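Local coordinates for LPXTG cell wall surface protein (Streptococcus gordonii, PDB 4IGB), which probably acts as a cell-wall-attached surface adhesin, of which this chain comprises the N-terminal N1 and N2 domains, at residues Asn154-Asp159 and Asp163-Lys168; Val114-Leu119 and Ser134-Phe139; Pro55-Glu58 and Ala64-Gly67. All coordinates share one frame; numbering follows the deposited sequence.

From the N terminus the three contacts follow in series, without nesting or crossing, and all lie in the N-terminal domain. Interaction 3 closes the short loop between Pro55-Glu58 and Ala64-Gly67, just before strand 68-75. Interaction 2 comes next, packing strand 103-118 against strand 135-142 after a connection that contains helix 122-129, and so joins two facing sheets. Interaction 1 closes last, folding Asp163-Lys168 back along Asn154-Asp159. It touches both of the others: strand 157-158 pairs with strand 56-57 of interaction 3, while Tyr164 and Met166 meet the backbone of Ser134 and Thr135 from interaction 2. Interactions 2 and 3 do not touch.

Interaction 1: Asn154-Asp159 and Asp163-Lys168; sequences NVPYVD and DYIMNK
The CG-CD edge of the Pro156 ring lies over one face of the Asn167 side-chain amide, CG above ND2 at 3.3 Å but leaning off the normal. That same ND2 donates to the backbone oxygen of Glu58, which helps to fix the rotation of the amide. At the other end, the carboxylate of Asp163 turns a single oxygen to the isopropyl group of Val158, and OD1 sits 3.9 Å from CG2. Ile165 fills the middle. With chi1 at -44°, its CG1 stands beside the backbone N and CG2 is anti to it; CG2 rests beside Pro156 CB at 3.8 Å, while the extended CG1 arm carries CD1 to Val158 CG1 at 3.7 Å and against the carbonyl oxygen of Tyr157. Ile165 runs alongside both Pro156 and Val158, pointing the other way from each.

The two segments run roughly antiparallel, 160° apart, but their backbones do not pair directly. Water sits between them at one end: one molecule lies within hydrogen-bonding distance of both Asn154 O and Met166 O, and a second lies 2.8 Å from Asn154 O and accepts from Lys168 N. The backbones of Pro156 and Val158 are instead bonded to Glu58 and His56, and Tyr164 pairs with Ser134 and Thr135. Across the contact itself the cohesion is mainly aliphatic, while polar groups of both segments bond to neighbouring parts of the domain.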
loop_
_atom_site.group_PDB
_atom_site.type_symbol
_atom_site.label_atom_id
_atom_site.label_comp_id
_atom_site.label_asym_id
_atom_site.label_seq_id
_atom_site.Cartn_x
_atom_site.Cartn_y
_atom_site.Cartn_z
ATOM N N ASN B 154 1.089 -0.751 23.057
ATOM C CA ASN B 154 0.993 -1.421 24.357
ATOM C C ASN B 154 0.094 -0.671 25.340
ATOM O O ASN B 154 0.220 -0.814 26.555
ATOM C CB ASN B 154 2.375 -1.599 24.960
ATOM C CG ASN B 154 3.042 -0.275 25.293
ATOM O OD1 ASN B 154 2.585 0.786 24.868
ATOM N ND2 ASN B 154 4.125 -0.335 26.055
ATOM N N VAL B 155 -0.804 0.148 24.811
ATOM C CA VAL B 155 -1.810 0.761 25.653
ATOM C C VAL B 155 -3.011 -0.172 25.749
ATOM O O VAL B 155 -3.686 -0.415 24.749
ATOM C CB VAL B 155 -2.280 2.101 25.078
ATOM C CG1 VAL B 155 -3.244 2.749 26.041
ATOM C CG2 VAL B 155 -1.085 3.014 24.814
ATOM N N PRO B 156 -3.291 -0.693 26.947
ATOM C CA PRO B 156 -4.430 -1.601 27.095
ATOM C C PRO B 156 -5.757 -0.985 26.654
ATOM O O PRO B 156 -5.991 0.232 26.759
ATOM C CB PRO B 156 -4.483 -1.855 28.607
ATOM C CG PRO B 156 -3.128 -1.522 29.099
ATOM C CD PRO B 156 -2.640 -0.420 28.241
ATOM N N TYR B 157 -6.623 -1.850 26.147
ATOM C CA TYR B 157 -8.044 -1.560 26.076
ATOM C C TYR B 157 -8.700 -2.599 26.953
ATOM O O TYR B 157 -8.371 -3.774 26.867
ATOM C CB TYR B 157 -8.546 -1.654 24.639
ATOM C CG TYR B 157 -8.032 -0.523 23.796
ATOM C CD1 TYR B 157 -8.691 0.701 23.779
ATOM C CD2 TYR B 157 -6.867 -0.660 23.049
ATOM C CE1 TYR B 157 -8.220 1.749 23.031
ATOM C CE2 TYR B 157 -6.389 0.384 22.287
ATOM C CZ TYR B 157 -7.072 1.593 22.285
ATOM O OH TYR B 157 -6.619 2.656 21.533
ATOM N N VAL B 158 -9.610 -2.169 27.813
ATOM C CA VAL B 158 -10.165 -3.078 28.797
ATOM C C VAL B 158 -11.655 -2.856 29.035
ATOM O O VAL B 158 -12.214 -1.801 28.709
ATOM C CB VAL B 158 -9.419 -2.966 30.160
ATOM C CG1 VAL B 158 -7.918 -3.154 29.975
ATOM C CG2 VAL B 158 -9.710 -1.623 30.823
ATOM N N ASP B 159 -12.287 -3.884 29.585
ATOM C CA ASP B 159 -13.591 -3.749 30.212
ATOM C C ASP B 159 -13.589 -4.576 31.490
ATOM O O ASP B 159 -12.568 -5.171 31.845
ATOM C CB ASP B 159 -14.734 -4.130 29.263
ATOM C CG ASP B 159 -14.718 -5.592 28.869
ATOM O OD1 ASP B 159 -13.953 -6.384 29.461
ATOM O OD2 ASP B 159 -15.499 -5.955 27.964
ATOM N N ASP B 163 -9.719 -7.130 32.451
ATOM C CA ASP B 163 -8.884 -6.131 33.101
ATOM C C ASP B 163 -7.628 -6.774 33.676
ATOM O O ASP B 163 -7.297 -6.572 34.842
ATOM C CB ASP B 163 -9.669 -5.426 34.208
ATOM C CG ASP B 163 -8.996 -4.155 34.684
ATOM O OD1 ASP B 163 -8.264 -3.532 33.888
ATOM O OD2 ASP B 163 -9.200 -3.778 35.856
ATOM N N TYR B 164 -6.934 -7.553 32.853
ATOM C CA TYR B 164 -5.715 -8.221 33.295
ATOM C C TYR B 164 -4.501 -7.833 32.452
ATOM O O TYR B 164 -3.502 -8.553 32.415
ATOM C CB TYR B 164 -5.904 -9.746 33.328
ATOM C CG TYR B 164 -6.654 -10.279 32.140
ATOM C CD1 TYR B 164 -6.037 -10.373 30.898
ATOM C CD2 TYR B 164 -7.988 -10.670 32.247
ATOM C CE1 TYR B 164 -6.720 -10.851 29.786
ATOM C CE2 TYR B 164 -8.681 -11.148 31.148
ATOM C CZ TYR B 164 -8.038 -11.237 29.914
ATOM O OH TYR B 164 -8.703 -11.706 28.803
ATOM N N ILE B 165 -4.584 -6.686 31.788
ATOM C CA ILE B 165 -3.491 -6.220 30.938
ATOM C C ILE B 165 -2.552 -5.291 31.695
ATOM O O ILE B 165 -2.989 -4.321 32.307
ATOM C CB ILE B 165 -4.008 -5.500 29.688
ATOM C CG1 ILE B 165 -5.176 -6.273 29.063
ATOM C CG2 ILE B 165 -2.879 -5.327 28.673
ATOM C CD1 ILE B 165 -5.895 -5.514 27.970
ATOM N N MET B 166 -1.257 -5.584 31.644
ATOM C CA MET B 166 -0.255 -4.785 32.346
ATOM C C MET B 166 -0.077 -3.398 31.747
ATOM O O MET B 166 -0.012 -3.248 30.526
ATOM C CB MET B 166 1.099 -5.493 32.319
ATOM C CG MET B 166 1.122 -6.796 33.049
ATOM S SD MET B 166 2.786 -7.498 33.028
ATOM C CE MET B 166 2.464 -8.975 33.989
ATOM N N ASN B 167 0.014 -2.393 32.616
ATOM C CA ASN B 167 0.340 -1.037 32.195
ATOM C C ASN B 167 1.802 -0.708 32.448
ATOM O O ASN B 167 2.304 -0.869 33.560
ATOM C CB ASN B 167 -0.530 -0.012 32.927
ATOM C CG ASN B 167 -1.987 -0.122 32.556
ATOM O OD1 ASN B 167 -2.745 -0.868 33.187
ATOM N ND2 ASN B 167 -2.396 0.630 31.534
ATOM N N LYS B 168 2.481 -0.242 31.412
ATOM C CA LYS B 168 3.828 0.280 31.577
ATOM C C LYS B 168 4.757 -0.749 32.179
ATOM O O LYS B 168 5.610 -0.408 33.000
ATOM C CB LYS B 168 3.808 1.528 32.464
ATOM C CG LYS B 168 2.965 2.659 31.913
ATOM C CD LYS B 168 2.765 3.749 32.964
ATOM C CE LYS B 168 1.866 4.852 32.451
ATOM N NZ LYS B 168 1.566 5.828 33.533
HETATM O O HOH W 1 0.305 -3.545 27.788
HETATM O O HOH W 2 1.748 0.172 28.643
#

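Interaction 2: Val114-Leu119 and Ser134-Phe139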
loop_
_atom_site.group_PDB
_atom_site.type_symbol
_atom_site.label_atom_id
_atom_site.label_comp_id
_atom_site.label_asym_id
_atom_site.label_seq_id
_atom_site.Cartn_x
_atom_site.Cartn_y
_atom_site.Cartn_z
ATOM N N VAL B 114 6.915 -10.346 17.918
ATOM C CA VAL B 114 6.714 -9.249 18.856
ATOM C C VAL B 114 7.633 -9.514 20.030
ATOM O O VAL B 114 7.619 -10.604 20.605
ATOM C CB VAL B 114 5.246 -9.147 19.334
ATOM C CG1 VAL B 114 5.082 -8.025 20.403
ATOM C CG2 VAL B 114 4.308 -8.928 18.134
ATOM N N THR B 115 8.450 -8.524 20.363
ATOM C CA THR B 115 9.356 -8.626 21.496
ATOM C C THR B 115 8.906 -7.653 22.584
ATOM O O THR B 115 8.762 -6.449 22.336
ATOM C CB THR B 115 10.809 -8.264 21.094
ATOM O OG1 THR B 115 11.234 -9.082 19.994
ATOM C CG2 THR B 115 11.755 -8.456 22.283
ATOM N N LEU B 116 8.683 -8.187 23.779
ATOM C CA LEU B 116 8.365 -7.388 24.960
ATOM C C LEU B 116 9.661 -7.050 25.678
ATOM O O LEU B 116 10.357 -7.945 26.163
ATOM C CB LEU B 116 7.444 -8.181 25.906
ATOM C CG LEU B 116 5.919 -8.075 25.740
ATOM C CD1 LEU B 116 5.481 -7.867 24.304
ATOM C CD2 LEU B 116 5.207 -9.281 26.346
ATOM N N HIS B 117 9.988 -5.764 25.733
ATOM C CA HIS B 117 11.161 -5.283 26.451
ATOM C C HIS B 117 10.779 -4.867 27.865
ATOM O O HIS B 117 10.094 -3.864 28.071
ATOM C CB HIS B 117 11.803 -4.097 25.714
ATOM C CG HIS B 117 12.433 -4.471 24.406
ATOM N ND1 HIS B 117 13.761 -4.825 24.293
ATOM C CD2 HIS B 117 11.911 -4.568 23.160
ATOM C CE1 HIS B 117 14.033 -5.111 23.032
ATOM N NE2 HIS B 117 12.926 -4.967 22.325
ATOM N N TYR B 118 11.218 -5.652 28.842
ATOM C CA TYR B 118 10.952 -5.347 30.243
ATOM C C TYR B 118 11.479 -3.952 30.621
ATOM O O TYR B 118 12.625 -3.607 30.324
ATOM C CB TYR B 118 11.569 -6.423 31.140
ATOM C CG TYR B 118 11.164 -6.305 32.593
ATOM C CD1 TYR B 118 9.829 -6.451 32.973
ATOM C CD2 TYR B 118 12.107 -6.060 33.583
ATOM C CE1 TYR B 118 9.444 -6.351 34.297
ATOM C CE2 TYR B 118 11.730 -5.961 34.918
ATOM C CZ TYR B 118 10.398 -6.107 35.263
ATOM O OH TYR B 118 10.011 -6.008 36.574
ATOM N N LEU B 119 10.635 -3.147 31.261
ATOM C CA LEU B 119 10.981 -1.757 31.549
ATOM C C LEU B 119 11.852 -1.561 32.800
ATOM O O LEU B 119 12.398 -0.487 33.009
ATOM C CB LEU B 119 9.721 -0.912 31.663
ATOM C CG LEU B 119 9.126 -0.408 30.348
ATOM C CD1 LEU B 119 7.721 0.112 30.590
ATOM C CD2 LEU B 119 10.014 0.674 29.739
ATOM N N SER B 134 -1.772 -10.156 33.792
ATOM C CA SER B 134 -1.091 -11.317 33.214
ATOM C C SER B 134 -0.745 -11.188 31.729
ATOM O O SER B 134 -0.046 -12.043 31.184
ATOM C CB SER B 134 -1.925 -12.582 33.412
ATOM O OG SER B 134 -3.142 -12.491 32.690
ATOM N N THR B 135 -1.228 -10.143 31.068
ATOM C CA THR B 135 -0.951 -10.001 29.645
ATOM C C THR B 135 -0.446 -8.609 29.292
ATOM O O THR B 135 -0.497 -7.684 30.112
ATOM C CB THR B 135 -2.185 -10.323 28.789
ATOM O OG1 THR B 135 -3.157 -9.283 28.943
ATOM C CG2 THR B 135 -2.798 -11.662 29.182
ATOM N N VAL B 136 0.055 -8.471 28.066
ATOM C CA VAL B 136 0.522 -7.187 27.571
ATOM C C VAL B 136 -0.137 -6.918 26.215
ATOM O O VAL B 136 -0.257 -7.813 25.375
ATOM C CB VAL B 136 2.068 -7.157 27.451
ATOM C CG1 VAL B 136 2.540 -5.926 26.706
ATOM C CG2 VAL B 136 2.721 -7.230 28.831
ATOM N N GLU B 137 -0.573 -5.682 26.017
ATOM C CA GLU B 137 -1.239 -5.267 24.790
ATOM C C GLU B 137 -0.259 -5.248 23.611
ATOM O O GLU B 137 0.892 -4.840 23.767
ATOM C CB GLU B 137 -1.821 -3.867 25.001
ATOM C CG GLU B 137 -2.610 -3.315 23.823
ATOM C CD GLU B 137 -3.997 -3.936 23.696
ATOM O OE1 GLU B 137 -4.591 -4.334 24.725
ATOM O OE2 GLU B 137 -4.494 -4.032 22.552
ATOM N N PHE B 138 -0.698 -5.678 22.433
ATOM C CA PHE B 138 0.120 -5.434 21.243
ATOM C C PHE B 138 -0.639 -5.018 19.987
ATOM O O PHE B 138 -0.062 -4.392 19.105
ATOM C CB PHE B 138 1.072 -6.607 20.947
ATOM C CG PHE B 138 0.413 -7.801 20.324
ATOM C CD1 PHE B 138 0.479 -8.005 18.955
ATOM C CD2 PHE B 138 -0.252 -8.744 21.109
ATOM C CE1 PHE B 138 -0.116 -9.116 18.377
ATOM C CE2 PHE B 138 -0.853 -9.850 20.533
ATOM C CZ PHE B 138 -0.779 -10.047 19.173
ATOM N N PHE B 139 -1.928 -5.337 19.910
ATOM C CA PHE B 139 -2.657 -5.173 18.659
ATOM C C PHE B 139 -4.165 -5.156 18.844
ATOM O O PHE B 139 -4.719 -5.938 19.622
ATOM C CB PHE B 139 -2.268 -6.314 17.697
ATOM C CG PHE B 139 -3.018 -6.305 16.392
ATOM C CD1 PHE B 139 -2.728 -5.364 15.412
ATOM C CD2 PHE B 139 -3.996 -7.256 16.133
ATOM C CE1 PHE B 139 -3.399 -5.366 14.195
ATOM C CE2 PHE B 139 -4.677 -7.263 14.911
ATOM C CZ PHE B 139 -4.382 -6.317 13.952
#
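Leu116 and Val136 meet tip to tip between two facing strands, Leu116 CD2 lying 3.9 Å from Val136 CB. Leu116 CG, the branch point of the leucine, lies 4.1 Å from Val136 CG1, so both the branch point and the CD2 methyl bear on the isopropyl group. Two residues before Leu116 and two after Val136, Val114 presents one methyl to the Phe138 ring, with CG2 lying 4.0 Å from Phe138 CD1. These two side chains cross at about a right angle, and the methyl approaches the ring obliquely. In Phe138 a first torsion of 77° tucks the ring over its own backbone, between N and C.

Further hydrophobic groups surround this first shell. Leu116 also packs on Phe86, Phe170 and Ile172, and Val136 shares Phe170 with it. Val114 touches Pro89 and Leu74, while Phe138 meets Phe111 edge to face and rests on Phe72 and Leu74. The backbone bonds of Val114 with Phe86 and of Leu116 with Gln84 hold one strand in its sheet. On the opposing strand, Phe138 and Phe139 together face Phe72 in a classic beta bulge. Glu137, which points away from Val114-Leu119, takes a hydrogen bond from Asn71 through OE2.

The backbones stay well apart, with the CA atoms of Leu116 and Val136 separated by 8.3 Å. Contact is therefore made by side chains alone, each strand belonging to a different antiparallel sheet. This is the interior of a beta sandwich, here within the N-terminal domain.

Interaction 3: Pro55-Glu58 and Ala64-Gly67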
loop_
_atom_site.group_PDB
_atom_site.type_symbol
_atom_site.label_atom_id
_atom_site.label_comp_id
_atom_site.label_asym_id
_atom_site.label_seq_id
_atom_site.Cartn_x
_atom_site.Cartn_y
_atom_site.Cartn_z
ATOM N N PRO B 55 -14.601 -0.217 24.597
ATOM C CA PRO B 55 -13.460 -0.443 25.486
ATOM C C PRO B 55 -13.044 0.822 26.226
ATOM O O PRO B 55 -13.204 1.926 25.707
ATOM C CB PRO B 55 -12.354 -0.872 24.521
ATOM C CG PRO B 55 -12.695 -0.192 23.248
ATOM C CD PRO B 55 -14.196 -0.151 23.182
ATOM N N HIS B 56 -12.512 0.653 27.430
ATOM C CA HIS B 56 -11.978 1.768 28.194
ATOM C C HIS B 56 -10.514 1.957 27.820
ATOM O O HIS B 56 -9.761 0.988 27.732
ATOM C CB HIS B 56 -12.119 1.510 29.693
ATOM C CG HIS B 56 -13.538 1.457 30.164
ATOM N ND1 HIS B 56 -14.182 2.546 30.711
ATOM C CD2 HIS B 56 -14.440 0.448 30.164
ATOM C CE1 HIS B 56 -15.418 2.210 31.031
ATOM N NE2 HIS B 56 -15.601 0.942 30.710
ATOM N N TYR B 57 -10.117 3.203 27.590
ATOM C CA TYR B 57 -8.758 3.490 27.152
ATOM C C TYR B 57 -7.739 3.430 28.285
ATOM O O TYR B 57 -7.806 4.203 29.239
ATOM C CB TYR B 57 -8.684 4.850 26.457
ATOM C CG TYR B 57 -7.302 5.189 25.949
ATOM C CD1 TYR B 57 -6.874 4.756 24.702
ATOM C CD2 TYR B 57 -6.421 5.935 26.721
ATOM C CE1 TYR B 57 -5.611 5.060 24.236
ATOM C CE2 TYR B 57 -5.156 6.244 26.262
ATOM C CZ TYR B 57 -4.756 5.803 25.020
ATOM O OH TYR B 57 -3.498 6.108 24.558
ATOM N N GLU B 58 -6.791 2.507 28.161
ATOM C CA GLU B 58 -5.663 2.404 29.096
ATOM C C GLU B 58 -5.976 1.835 30.494
ATOM O O GLU B 58 -5.245 0.968 30.995
ATOM C CB GLU B 58 -4.918 3.743 29.228
ATOM C CG GLU B 58 -3.731 3.657 30.183
ATOM C CD GLU B 58 -2.786 4.831 30.072
ATOM O OE1 GLU B 58 -3.215 5.904 29.599
ATOM O OE2 GLU B 58 -1.607 4.669 30.451
ATOM N N ALA B 64 -14.770 5.437 28.437
ATOM C CA ALA B 64 -15.134 4.465 27.416
ATOM C C ALA B 64 -15.159 5.125 26.045
ATOM O O ALA B 64 -15.342 6.341 25.921
ATOM C CB ALA B 64 -16.478 3.842 27.736
ATOM N N TYR B 65 -14.956 4.322 25.012
ATOM C CA TYR B 65 -15.002 4.816 23.650
ATOM C C TYR B 65 -15.879 3.882 22.806
ATOM O O TYR B 65 -15.841 2.666 22.980
ATOM C CB TYR B 65 -13.591 4.891 23.068
ATOM C CG TYR B 65 -12.728 6.024 23.577
ATOM C CD1 TYR B 65 -12.155 5.982 24.845
ATOM C CD2 TYR B 65 -12.445 7.118 22.770
ATOM C CE1 TYR B 65 -11.350 7.016 25.302
ATOM C CE2 TYR B 65 -11.637 8.153 23.218
ATOM C CZ TYR B 65 -11.093 8.099 24.484
ATOM O OH TYR B 65 -10.288 9.135 24.927
ATOM N N PRO B 66 -16.678 4.447 21.890
ATOM C CA PRO B 66 -17.544 3.628 21.037
ATOM C C PRO B 66 -16.816 3.289 19.732
ATOM O O PRO B 66 -16.085 4.151 19.235
ATOM C CB PRO B 66 -18.731 4.564 20.763
ATOM C CG PRO B 66 -18.258 5.986 21.185
ATOM C CD PRO B 66 -16.807 5.877 21.562
ATOM N N GLY B 67 -16.990 2.083 19.181
ATOM C CA GLY B 67 -17.882 1.073 19.725
ATOM C C GLY B 67 -17.291 -0.324 19.869
ATOM O O GLY B 67 -17.128 -0.797 20.987
#
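A single beta bridge joins His56 to Ala64, their CA atoms 4.2 Å apart, and its hydrogen bond runs from Tyr65 N to Pro55 O at 3.0 Å. The bond is somewhat bent (144° at the hydrogen), and the donor is tilted 29° out of the carbonyl plane. The isolated bridge closes the loop between strand 56-57 and strand 68-75, at the surface of the N-terminal domain. Strand 56-57 itself forms a small two-stranded antiparallel sheet with strand 157-158.

Ala64 lays its methyl over one face of the His56 imidazole in a CH-pi contact, CB standing 4.1 Å from the ring centroid and offset toward the rim. CE1 is the ring atom nearest to that methyl. The ring is also held from within the loop, because ND1 is hydrogen-bonded to the backbone oxygen of Gly62, and this bond limits its rotation. Such a bond to a carbonyl is consistent with a proton on ND1.

On Tyr57 it is the stem that makes the contact: CB lies 3.6 Å from Tyr65 CE1. With CG anti to the backbone N (chi1 -179°), the Tyr57 ring leads away from Ala64-Gly67 and packs on Val155; a sulfate ion, probably from the crystallisation liquor, is bound nearby. Pro55 O, bonded to Tyr65 N, lies near the plane of the Tyr65 ring, beyond its edge, and that ring also meets the ring of Trp145. The peptide bond between Pro66 and Gly67 is cis, and Gly67 pairs through its backbone with Asn54. At this end Pro55 CD packs against two carbonyl oxygens, 3.3 Å from Tyr65 O and 3.7 Å from Gly67 O.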